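Local structure of putative PLP-dependent aminotransferase (Bacillus cereus ATCC 10987, 3JU7) at residues 47-52 with 167-172; 65-70 with 229-234; 79-84 with 93-98. The protein is a putative transaminase of the DegT/DnrJ/EryC1 family that probably uses pyridoxal phosphate as its cofactor. All coordinates share one frame; numbering follows the deposited sequence.

Contact 1: 47-52 with 167-172; sequences SGFFQN and GLMNGG
F49 meets M169 and G167 just past the end of helix 36-48. M169 is a selenomethionine, and its terminal methyl does the touching. M169 CE lies 3.6 Å from F49 CD1 and 3.7 Å from F49 CE1; it comes to the ring obliquely, at the CD1-CE1 bond. The two side chains cross at about a right angle. Bends at chi2 (-74°) and chi3 bring the M169 methyl to the phenyl. At the far end of the same ring, F49 CZ is 4.4 Å from G167 CA. With phi 91° and psi -1°, the G167 backbone suits glycine in its own right. The contact is apolar, and F49 and G167 are buried.

F50 points elsewhere, but F49 CB sits 4.0 Å above one face of the F50 ring, displaced toward its rim. H174 meets both rings, stacking on F49 and standing steeply to F50, while Y202 stacks on F50. The aromatic cluster therefore joins the end of the helix to a small beta hairpin of strands 169-170 and 173-174. G171 and G172 form the hairpin's two-residue turn. Both have positive phi, with backbone angles close to a type I' turn. H174 also receives a hydrogen bond from G167 N, which ties the start of the segment to the returning strand.

Q51 reaches toward this turn with a chain extended beyond CG. Q51 NE2 stays 4.1 Å from G172 O, a loose approach at an exposed edge. The other end of the amide is engaged by R53, through a hydrogen bond to Q51 OE1.

Contact 2: 65-70 with 229-234; sequences GLMAAI and MGFNCK. With ACT (acetate ion), chain F.
F231 points its ring at helix 62-73 and touches M67 and A68. The methyl of M67, a selenomethionine, comes to the ring edge in the ring plane, with M67 CE 4.0 Å from F231 CE2. The two side chains cross at about a right angle. A68 meets the outer end of the ring: its CB is 4.2 Å from F231 CZ, and its backbone N is 4.1 Å from the same atom. F231 has CG between its backbone N and carbonyl carbon (chi1 55°), which directs the phenyl at the helix. All three residues are buried, and W97 of the second subunit also packs on M67.

N232 turns away from the helix. Its side chain makes an Asx turn: K234 N donates to N232 OD1 at 3.0 Å with an N-H...O angle of 162°. This loop belongs to the dimer interface of the aminotransferase. N232 ND2 hydrogen-bonds to the pyridoxal-phosphate-lysine side chain of the second subunit and to E197 of that subunit. The Asx turn probably holds N232 in place for these bonds, at the predicted active site of the second subunit.

K234 folds back through bends at chi3 and chi4. K234 NZ donates to N232 OD1 at 2.9 Å, above the carbonyl plane and on the opposite face from K234 N. K234 NZ also bonds at 2.8 Å to OXT of an acetate, probably from the crystallisation liquor, to N33 OD1, and by a salt bridge to E197 of the second subunit.

Contact 3: 79-84 with 93-98; sequences KYALMP and LAAIWC
A95 CB packs on two residues of strand 80-84 at once, A81 and M83. Strand 80-84 and helix 90-97 belong to a beta-alpha-beta unit, and the helix leads on to strand 101-105, which lies next to 80-84 in a parallel sheet. The alanine methyls of A81 and A95 touch, with CB to CB at 3.7 Å. Small side chains on both elements let the backbones come close, and the CA atoms of A81 and A95 are 6.4 Å apart.

M83, a selenomethionine, lies two residues along on the same face of the strand. Its side chain leaves with chi1 59° and runs straight at chi2. A bend at chi3 (62°) then folds the terminal methyl round to A95, where M83 CE is 3.7 Å from A95 CB. One alanine methyl is thus held by two partners, and all three residues are buried.

The intervening L82 faces the other side of the sheet and packs on helix 116-126. Helix 90-97 in turn is backed by helix 62-73, where A94 touches L66 and M67. W97 reaches the second subunit, stacking on F231 of that subunit and hydrogen-bonding through NE1 to the carbonyl of its G230. Within the segment, W97 N donates to L93 O at 3.0 Å, and C98 N donates to A94 O at 3.3 Å.

Overall arrangement
From the N terminus, the chain leaves helix 36-48 through 47-52, the first half of contact 1. It then enters helix 62-73, which opens contact 2. Contact 3 follows and closes the shortest loop, between strand 80-84 and helix 90-97. It is nested inside the loops of both other contacts. Segment 167-172 closes contact 1 at the small hairpin, and 229-234 closes contact 2, so these two loops cross. Contacts 2 and 3 touch where helices 62-73 and 90-97 pack together, and both reach the second subunit. Contact 1 lies apart, with its centre 29 Å from that of contact 3, across the chain's centre.

Contact 1: 47-52 with 167-172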
loop_
_atom_site.group_PDB
_atom_site.type_symbol
_atom_site.label_atom_id
_atom_site.label_comp_id
_atom_site.label_asym_id
_atom_site.label_seq_id
_atom_site.Cartn_x
_atom_site.Cartn_y
_atom_site.Cartn_z
ATOM N N SER A 47 18.544 15.715 -6.001
ATOM C CA SER A 47 19.670 16.612 -5.815
ATOM C C SER A 47 20.661 16.105 -4.798
ATOM O O SER A 47 21.869 16.204 -4.980
ATOM C CB SER A 47 19.189 17.967 -5.334
ATOM O OG SER A 47 18.552 18.608 -6.400
ATOM N N GLY A 48 20.135 15.599 -3.703
ATOM C CA GLY A 48 20.961 15.224 -2.571
ATOM C C GLY A 48 21.684 13.923 -2.800
ATOM O O GLY A 48 22.859 13.823 -2.486
ATOM N N PHE A 49 20.995 12.927 -3.360
ATOM C CA PHE A 49 21.611 11.626 -3.518
ATOM C C PHE A 49 21.999 11.243 -4.942
ATOM O O PHE A 49 23.058 10.628 -5.134
ATOM C CB PHE A 49 20.705 10.540 -2.921
ATOM C CG PHE A 49 20.619 10.571 -1.409
ATOM C CD1 PHE A 49 21.701 10.910 -0.629
ATOM C CD2 PHE A 49 19.460 10.211 -0.767
ATOM C CE1 PHE A 49 21.604 10.930 0.766
ATOM C CE2 PHE A 49 19.376 10.220 0.629
ATOM C CZ PHE A 49 20.440 10.581 1.384
ATOM N N PHE A 50 21.173 11.562 -5.937
ATOM C CA PHE A 50 21.369 10.966 -7.256
ATOM C C PHE A 50 21.955 11.868 -8.325
ATOM O O PHE A 50 21.849 11.569 -9.516
ATOM C CB PHE A 50 20.076 10.353 -7.746
ATOM C CG PHE A 50 19.612 9.183 -6.925
ATOM C CD1 PHE A 50 20.250 7.973 -7.027
ATOM C CD2 PHE A 50 18.529 9.295 -6.063
ATOM C CE1 PHE A 50 19.819 6.875 -6.279
ATOM C CE2 PHE A 50 18.098 8.190 -5.311
ATOM C CZ PHE A 50 18.744 6.998 -5.426
ATOM N N GLN A 51 22.578 12.954 -7.881
ATOM C CA GLN A 51 23.279 13.891 -8.739
ATOM C C GLN A 51 22.382 14.350 -9.867
ATOM O O GLN A 51 22.864 14.606 -10.963
ATOM C CB GLN A 51 24.578 13.262 -9.282
ATOM C CG GLN A 51 25.621 12.931 -8.202
ATOM C CD GLN A 51 26.782 12.075 -8.735
ATOM O OE1 GLN A 51 27.286 12.308 -9.831
ATOM N NE2 GLN A 51 27.202 11.081 -7.958
ATOM N N ASN A 52 21.074 14.450 -9.599
ATOM C CA ASN A 52 20.121 14.884 -10.603
ATOM C C ASN A 52 20.226 14.133 -11.917
ATOM O O ASN A 52 20.063 14.724 -13.001
ATOM C CB ASN A 52 20.287 16.406 -10.872
ATOM C CG ASN A 52 19.655 17.257 -9.792
ATOM O OD1 ASN A 52 18.520 17.010 -9.361
ATOM N ND2 ASN A 52 20.387 18.230 -9.327
ATOM N N GLY A 167 20.496 5.662 1.562
ATOM C CA GLY A 167 21.505 6.423 2.241
ATOM C C GLY A 167 22.871 5.793 2.137
ATOM O O GLY A 167 23.813 6.341 2.649
ATOM N N LEU A 168 22.993 4.634 1.479
ATOM C CA LEU A 168 24.290 3.949 1.301
ATOM C C LEU A 168 25.162 4.616 0.226
ATOM O O LEU A 168 24.849 4.579 -0.977
ATOM C CB LEU A 168 24.091 2.473 0.947
ATOM C CG LEU A 168 25.360 1.670 0.724
ATOM C CD1 LEU A 168 26.274 1.733 1.987
ATOM C CD2 LEU A 168 24.965 0.200 0.353
HETATM N N MSE A 169 26.274 5.171 0.684
HETATM C CA MSE A 169 27.263 5.888 -0.117
HETATM C C MSE A 169 28.589 5.147 -0.166
HETATM O O MSE A 169 29.015 4.559 0.822
HETATM C CB MSE A 169 27.570 7.217 0.565
HETATM C CG MSE A 169 26.352 8.062 0.874
HETATM SE SE MSE A 169 25.705 8.810 -0.742
HETATM C CE MSE A 169 25.202 10.514 -0.022
ATOM N N ASN A 170 29.276 5.220 -1.292
ATOM C CA ASN A 170 30.591 4.602 -1.426
ATOM C C ASN A 170 31.346 5.413 -2.449
ATOM O O ASN A 170 30.946 5.503 -3.606
ATOM C CB ASN A 170 30.469 3.144 -1.879
ATOM C CG ASN A 170 31.809 2.420 -1.940
ATOM O OD1 ASN A 170 32.821 2.943 -1.510
ATOM N ND2 ASN A 170 31.799 1.178 -2.451
ATOM N N GLY A 171 32.435 6.025 -1.999
ATOM C CA GLY A 171 33.237 6.891 -2.836
ATOM C C GLY A 171 32.411 8.049 -3.321
ATOM O O GLY A 171 32.524 8.445 -4.461
ATOM N N GLY A 172 31.549 8.567 -2.465
ATOM C CA GLY A 172 30.687 9.676 -2.833
ATOM C C GLY A 172 29.586 9.351 -3.829
ATOM O O GLY A 172 28.979 10.250 -4.389
#

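Contact 2: 65-70 with 229-234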
loop_
_atom_site.group_PDB
_atom_site.type_symbol
_atom_site.label_atom_id
_atom_site.label_comp_id
_atom_site.label_asym_id
_atom_site.label_seq_id
_atom_site.Cartn_x
_atom_site.Cartn_y
_atom_site.Cartn_z
ATOM N N GLY A 65 6.239 -1.151 -3.961
ATOM C CA GLY A 65 7.166 -0.697 -4.983
ATOM C C GLY A 65 7.729 -1.897 -5.742
ATOM O O GLY A 65 7.872 -1.866 -6.971
ATOM N N LEU A 66 8.072 -2.961 -5.016
ATOM C CA LEU A 66 8.577 -4.154 -5.663
ATOM C C LEU A 66 7.535 -4.630 -6.657
ATOM O O LEU A 66 7.867 -4.898 -7.846
ATOM C CB LEU A 66 8.966 -5.263 -4.653
ATOM C CG LEU A 66 10.384 -5.134 -4.085
ATOM C CD1 LEU A 66 10.562 -5.957 -2.811
ATOM C CD2 LEU A 66 11.409 -5.552 -5.135
HETATM N N MSE A 67 6.292 -4.716 -6.180
HETATM C CA MSE A 67 5.163 -5.205 -6.992
HETATM C C MSE A 67 4.967 -4.382 -8.261
HETATM O O MSE A 67 4.843 -4.936 -9.359
HETATM C CB MSE A 67 3.876 -5.266 -6.150
HETATM C CG MSE A 67 3.899 -6.420 -5.115
HETATM SE SE MSE A 67 2.545 -6.163 -3.751
HETATM C CE MSE A 67 1.096 -6.412 -4.827
ATOM N N ALA A 68 4.984 -3.061 -8.111
ATOM C CA ALA A 68 4.798 -2.154 -9.227
ATOM C C ALA A 68 5.911 -2.390 -10.262
ATOM O O ALA A 68 5.640 -2.588 -11.476
ATOM C CB ALA A 68 4.870 -0.733 -8.753
ATOM N N ALA A 69 7.153 -2.362 -9.763
ATOM C CA ALA A 69 8.353 -2.479 -10.598
ATOM C C ALA A 69 8.403 -3.812 -11.376
ATOM O O ALA A 69 8.621 -3.814 -12.575
ATOM C CB ALA A 69 9.628 -2.256 -9.772
ATOM N N ILE A 70 8.173 -4.917 -10.707
ATOM C CA ILE A 70 8.154 -6.236 -11.365
ATOM C C ILE A 70 7.039 -6.323 -12.412
ATOM O O ILE A 70 7.277 -6.760 -13.532
ATOM C CB ILE A 70 7.988 -7.364 -10.316
ATOM C CG1 ILE A 70 9.284 -7.513 -9.510
ATOM C CG2 ILE A 70 7.558 -8.717 -10.957
ATOM C CD1 ILE A 70 9.086 -8.077 -8.137
HETATM N N MSE A 229 -2.175 -1.676 -16.140
HETATM C CA MSE A 229 -2.231 -2.324 -14.839
HETATM C C MSE A 229 -1.765 -1.340 -13.771
HETATM O O MSE A 229 -0.881 -0.522 -13.998
HETATM C CB MSE A 229 -1.328 -3.560 -14.839
HETATM C CG MSE A 229 -1.442 -4.439 -13.633
HETATM SE SE MSE A 229 -3.276 -4.933 -13.423
HETATM C CE MSE A 229 -2.990 -6.145 -11.887
ATOM N N GLY A 230 -2.408 -1.384 -12.618
ATOM C CA GLY A 230 -2.118 -0.454 -11.557
ATOM C C GLY A 230 -2.894 -0.732 -10.297
ATOM O O GLY A 230 -3.672 -1.706 -10.185
ATOM N N PHE A 231 -2.665 0.135 -9.334
ATOM C CA PHE A 231 -3.321 0.013 -8.046
ATOM C C PHE A 231 -3.091 1.309 -7.284
ATOM O O PHE A 231 -2.846 2.359 -7.905
ATOM C CB PHE A 231 -2.870 -1.282 -7.308
ATOM C CG PHE A 231 -1.377 -1.436 -7.114
ATOM C CD1 PHE A 231 -0.481 -0.394 -7.291
ATOM C CD2 PHE A 231 -0.880 -2.619 -6.615
ATOM C CE1 PHE A 231 0.883 -0.562 -7.051
ATOM C CE2 PHE A 231 0.496 -2.778 -6.371
ATOM C CZ PHE A 231 1.374 -1.742 -6.595
ATOM N N ASN A 232 -3.179 1.276 -5.965
ATOM C CA ASN A 232 -2.839 2.457 -5.147
ATOM C C ASN A 232 -1.638 2.163 -4.305
ATOM O O ASN A 232 -1.729 1.311 -3.395
ATOM C CB ASN A 232 -3.960 2.800 -4.174
ATOM C CG ASN A 232 -3.740 4.130 -3.439
ATOM O OD1 ASN A 232 -2.702 4.803 -3.604
ATOM N ND2 ASN A 232 -4.774 4.551 -2.660
ATOM N N CYS A 233 -0.537 2.840 -4.594
ATOM C CA CYS A 233 0.634 2.788 -3.719
ATOM C C CYS A 233 1.180 4.186 -3.503
ATOM O O CYS A 233 2.367 4.356 -3.299
ATOM C CB CYS A 233 1.711 1.863 -4.286
ATOM S SG CYS A 233 2.525 2.507 -5.816
ATOM N N LYS A 234 0.273 5.170 -3.513
ATOM C CA LYS A 234 0.602 6.562 -3.248
ATOM C C LYS A 234 0.965 6.784 -1.777
ATOM O O LYS A 234 0.294 6.307 -0.878
ATOM C CB LYS A 234 -0.566 7.497 -3.649
ATOM C CG LYS A 234 -0.940 7.372 -5.128
ATOM C CD LYS A 234 -2.160 8.121 -5.552
ATOM C CE LYS A 234 -3.470 7.409 -5.301
ATOM N NZ LYS A 234 -3.911 7.421 -3.939
HETATM C C ACT F . -7.340 7.740 -4.668
HETATM O O ACT F . -6.664 8.568 -5.370
HETATM O OXT ACT F . -6.694 6.910 -3.987
HETATM C CH3 ACT F . -8.837 7.760 -4.603
#

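Contact 3: 79-84 with 93-98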
loop_
_atom_site.group_PDB
_atom_site.type_symbol
_atom_site.label_atom_id
_atom_site.label_comp_id
_atom_site.label_asym_id
_atom_site.label_seq_id
_atom_site.Cartn_x
_atom_site.Cartn_y
_atom_site.Cartn_z
ATOM N N LYS A 79 7.833 -16.857 -16.832
ATOM C CA LYS A 79 7.134 -17.538 -15.765
ATOM C C LYS A 79 7.835 -17.318 -14.401
ATOM O O LYS A 79 7.213 -17.356 -13.347
ATOM C CB LYS A 79 7.142 -19.026 -16.115
ATOM C CG LYS A 79 6.731 -19.952 -14.984
ATOM C CD LYS A 79 6.591 -21.373 -15.465
ATOM C CE LYS A 79 5.897 -22.221 -14.403
ATOM N NZ LYS A 79 5.769 -23.660 -14.781
ATOM N N TYR A 80 9.134 -17.109 -14.414
ATOM C CA TYR A 80 9.916 -17.108 -13.177
ATOM C C TYR A 80 10.567 -15.753 -12.847
ATOM O O TYR A 80 10.999 -15.005 -13.746
ATOM C CB TYR A 80 11.038 -18.131 -13.305
ATOM C CG TYR A 80 10.582 -19.543 -13.539
ATOM C CD1 TYR A 80 9.881 -20.228 -12.560
ATOM C CD2 TYR A 80 10.880 -20.207 -14.710
ATOM C CE1 TYR A 80 9.494 -21.523 -12.745
ATOM C CE2 TYR A 80 10.459 -21.502 -14.919
ATOM C CZ TYR A 80 9.775 -22.158 -13.914
ATOM O OH TYR A 80 9.349 -23.455 -14.070
ATOM N N ALA A 81 10.659 -15.470 -11.552
ATOM C CA ALA A 81 11.468 -14.354 -11.037
ATOM C C ALA A 81 12.696 -14.990 -10.369
ATOM O O ALA A 81 12.549 -15.684 -9.350
ATOM C CB ALA A 81 10.675 -13.524 -10.015
ATOM N N LEU A 82 13.880 -14.822 -10.955
ATOM C CA LEU A 82 15.111 -15.430 -10.392
ATOM C C LEU A 82 15.608 -14.501 -9.269
ATOM O O LEU A 82 15.818 -13.299 -9.485
ATOM C CB LEU A 82 16.188 -15.602 -11.461
ATOM C CG LEU A 82 16.080 -16.795 -12.395
ATOM C CD1 LEU A 82 14.637 -17.011 -12.913
ATOM C CD2 LEU A 82 17.092 -16.601 -13.515
HETATM N N MSE A 83 15.708 -15.040 -8.064
HETATM C CA MSE A 83 16.089 -14.259 -6.895
HETATM C C MSE A 83 16.761 -15.162 -5.871
HETATM O O MSE A 83 16.649 -16.368 -5.921
HETATM C CB MSE A 83 14.855 -13.611 -6.253
HETATM C CG MSE A 83 13.818 -14.650 -5.810
HETATM SE SE MSE A 83 12.223 -13.935 -4.975
HETATM C CE MSE A 83 11.524 -12.887 -6.436
ATOM N N PRO A 84 17.433 -14.569 -4.905
ATOM C CA PRO A 84 17.942 -15.381 -3.811
ATOM C C PRO A 84 16.824 -15.876 -2.899
ATOM O O PRO A 84 15.759 -15.244 -2.841
ATOM C CB PRO A 84 18.828 -14.404 -3.058
ATOM C CG PRO A 84 18.174 -13.064 -3.317
ATOM C CD PRO A 84 17.827 -13.151 -4.778
ATOM N N LEU A 93 7.094 -12.728 -2.285
ATOM C CA LEU A 93 5.670 -12.358 -2.268
ATOM C C LEU A 93 5.356 -11.358 -3.357
ATOM O O LEU A 93 4.326 -11.469 -4.044
ATOM C CB LEU A 93 5.260 -11.792 -0.913
ATOM C CG LEU A 93 5.242 -12.833 0.211
ATOM C CD1 LEU A 93 5.106 -12.104 1.520
ATOM C CD2 LEU A 93 4.178 -13.974 -0.001
ATOM N N ALA A 94 6.244 -10.377 -3.525
ATOM C CA ALA A 94 6.036 -9.378 -4.565
ATOM C C ALA A 94 5.912 -10.077 -5.940
ATOM O O ALA A 94 5.025 -9.722 -6.725
ATOM C CB ALA A 94 7.135 -8.371 -4.552
ATOM N N ALA A 95 6.739 -11.115 -6.188
ATOM C CA ALA A 95 6.756 -11.794 -7.489
ATOM C C ALA A 95 5.461 -12.595 -7.713
ATOM O O ALA A 95 4.870 -12.579 -8.810
ATOM C CB ALA A 95 7.995 -12.724 -7.638
ATOM N N ILE A 96 5.052 -13.293 -6.663
ATOM C CA ILE A 96 3.880 -14.135 -6.684
ATOM C C ILE A 96 2.626 -13.276 -6.970
ATOM O O ILE A 96 1.767 -13.702 -7.709
ATOM C CB ILE A 96 3.713 -14.896 -5.325
ATOM C CG1 ILE A 96 4.843 -15.884 -5.124
ATOM C CG2 ILE A 96 2.404 -15.611 -5.278
ATOM C CD1 ILE A 96 4.909 -16.521 -3.701
ATOM N N TRP A 97 2.547 -12.071 -6.401
ATOM C CA TRP A 97 1.426 -11.170 -6.674
ATOM C C TRP A 97 1.431 -10.691 -8.142
ATOM O O TRP A 97 0.378 -10.357 -8.688
ATOM C CB TRP A 97 1.439 -9.950 -5.739
ATOM C CG TRP A 97 0.777 -10.123 -4.412
ATOM C CD1 TRP A 97 1.396 -10.396 -3.223
ATOM C CD2 TRP A 97 -0.622 -9.980 -4.106
ATOM N NE1 TRP A 97 0.471 -10.450 -2.208
ATOM C CE2 TRP A 97 -0.773 -10.197 -2.718
ATOM C CE3 TRP A 97 -1.749 -9.682 -4.860
ATOM C CZ2 TRP A 97 -2.010 -10.150 -2.078
ATOM C CZ3 TRP A 97 -2.981 -9.608 -4.217
ATOM C CH2 TRP A 97 -3.103 -9.856 -2.842
ATOM N N CYS A 98 2.610 -10.634 -8.776
ATOM C CA CYS A 98 2.695 -10.307 -10.206
ATOM C C CYS A 98 2.465 -11.513 -11.085
ATOM O O CYS A 98 2.659 -11.472 -12.292
ATOM C CB CYS A 98 4.028 -9.692 -10.518
ATOM S SG CYS A 98 4.222 -8.046 -9.766
#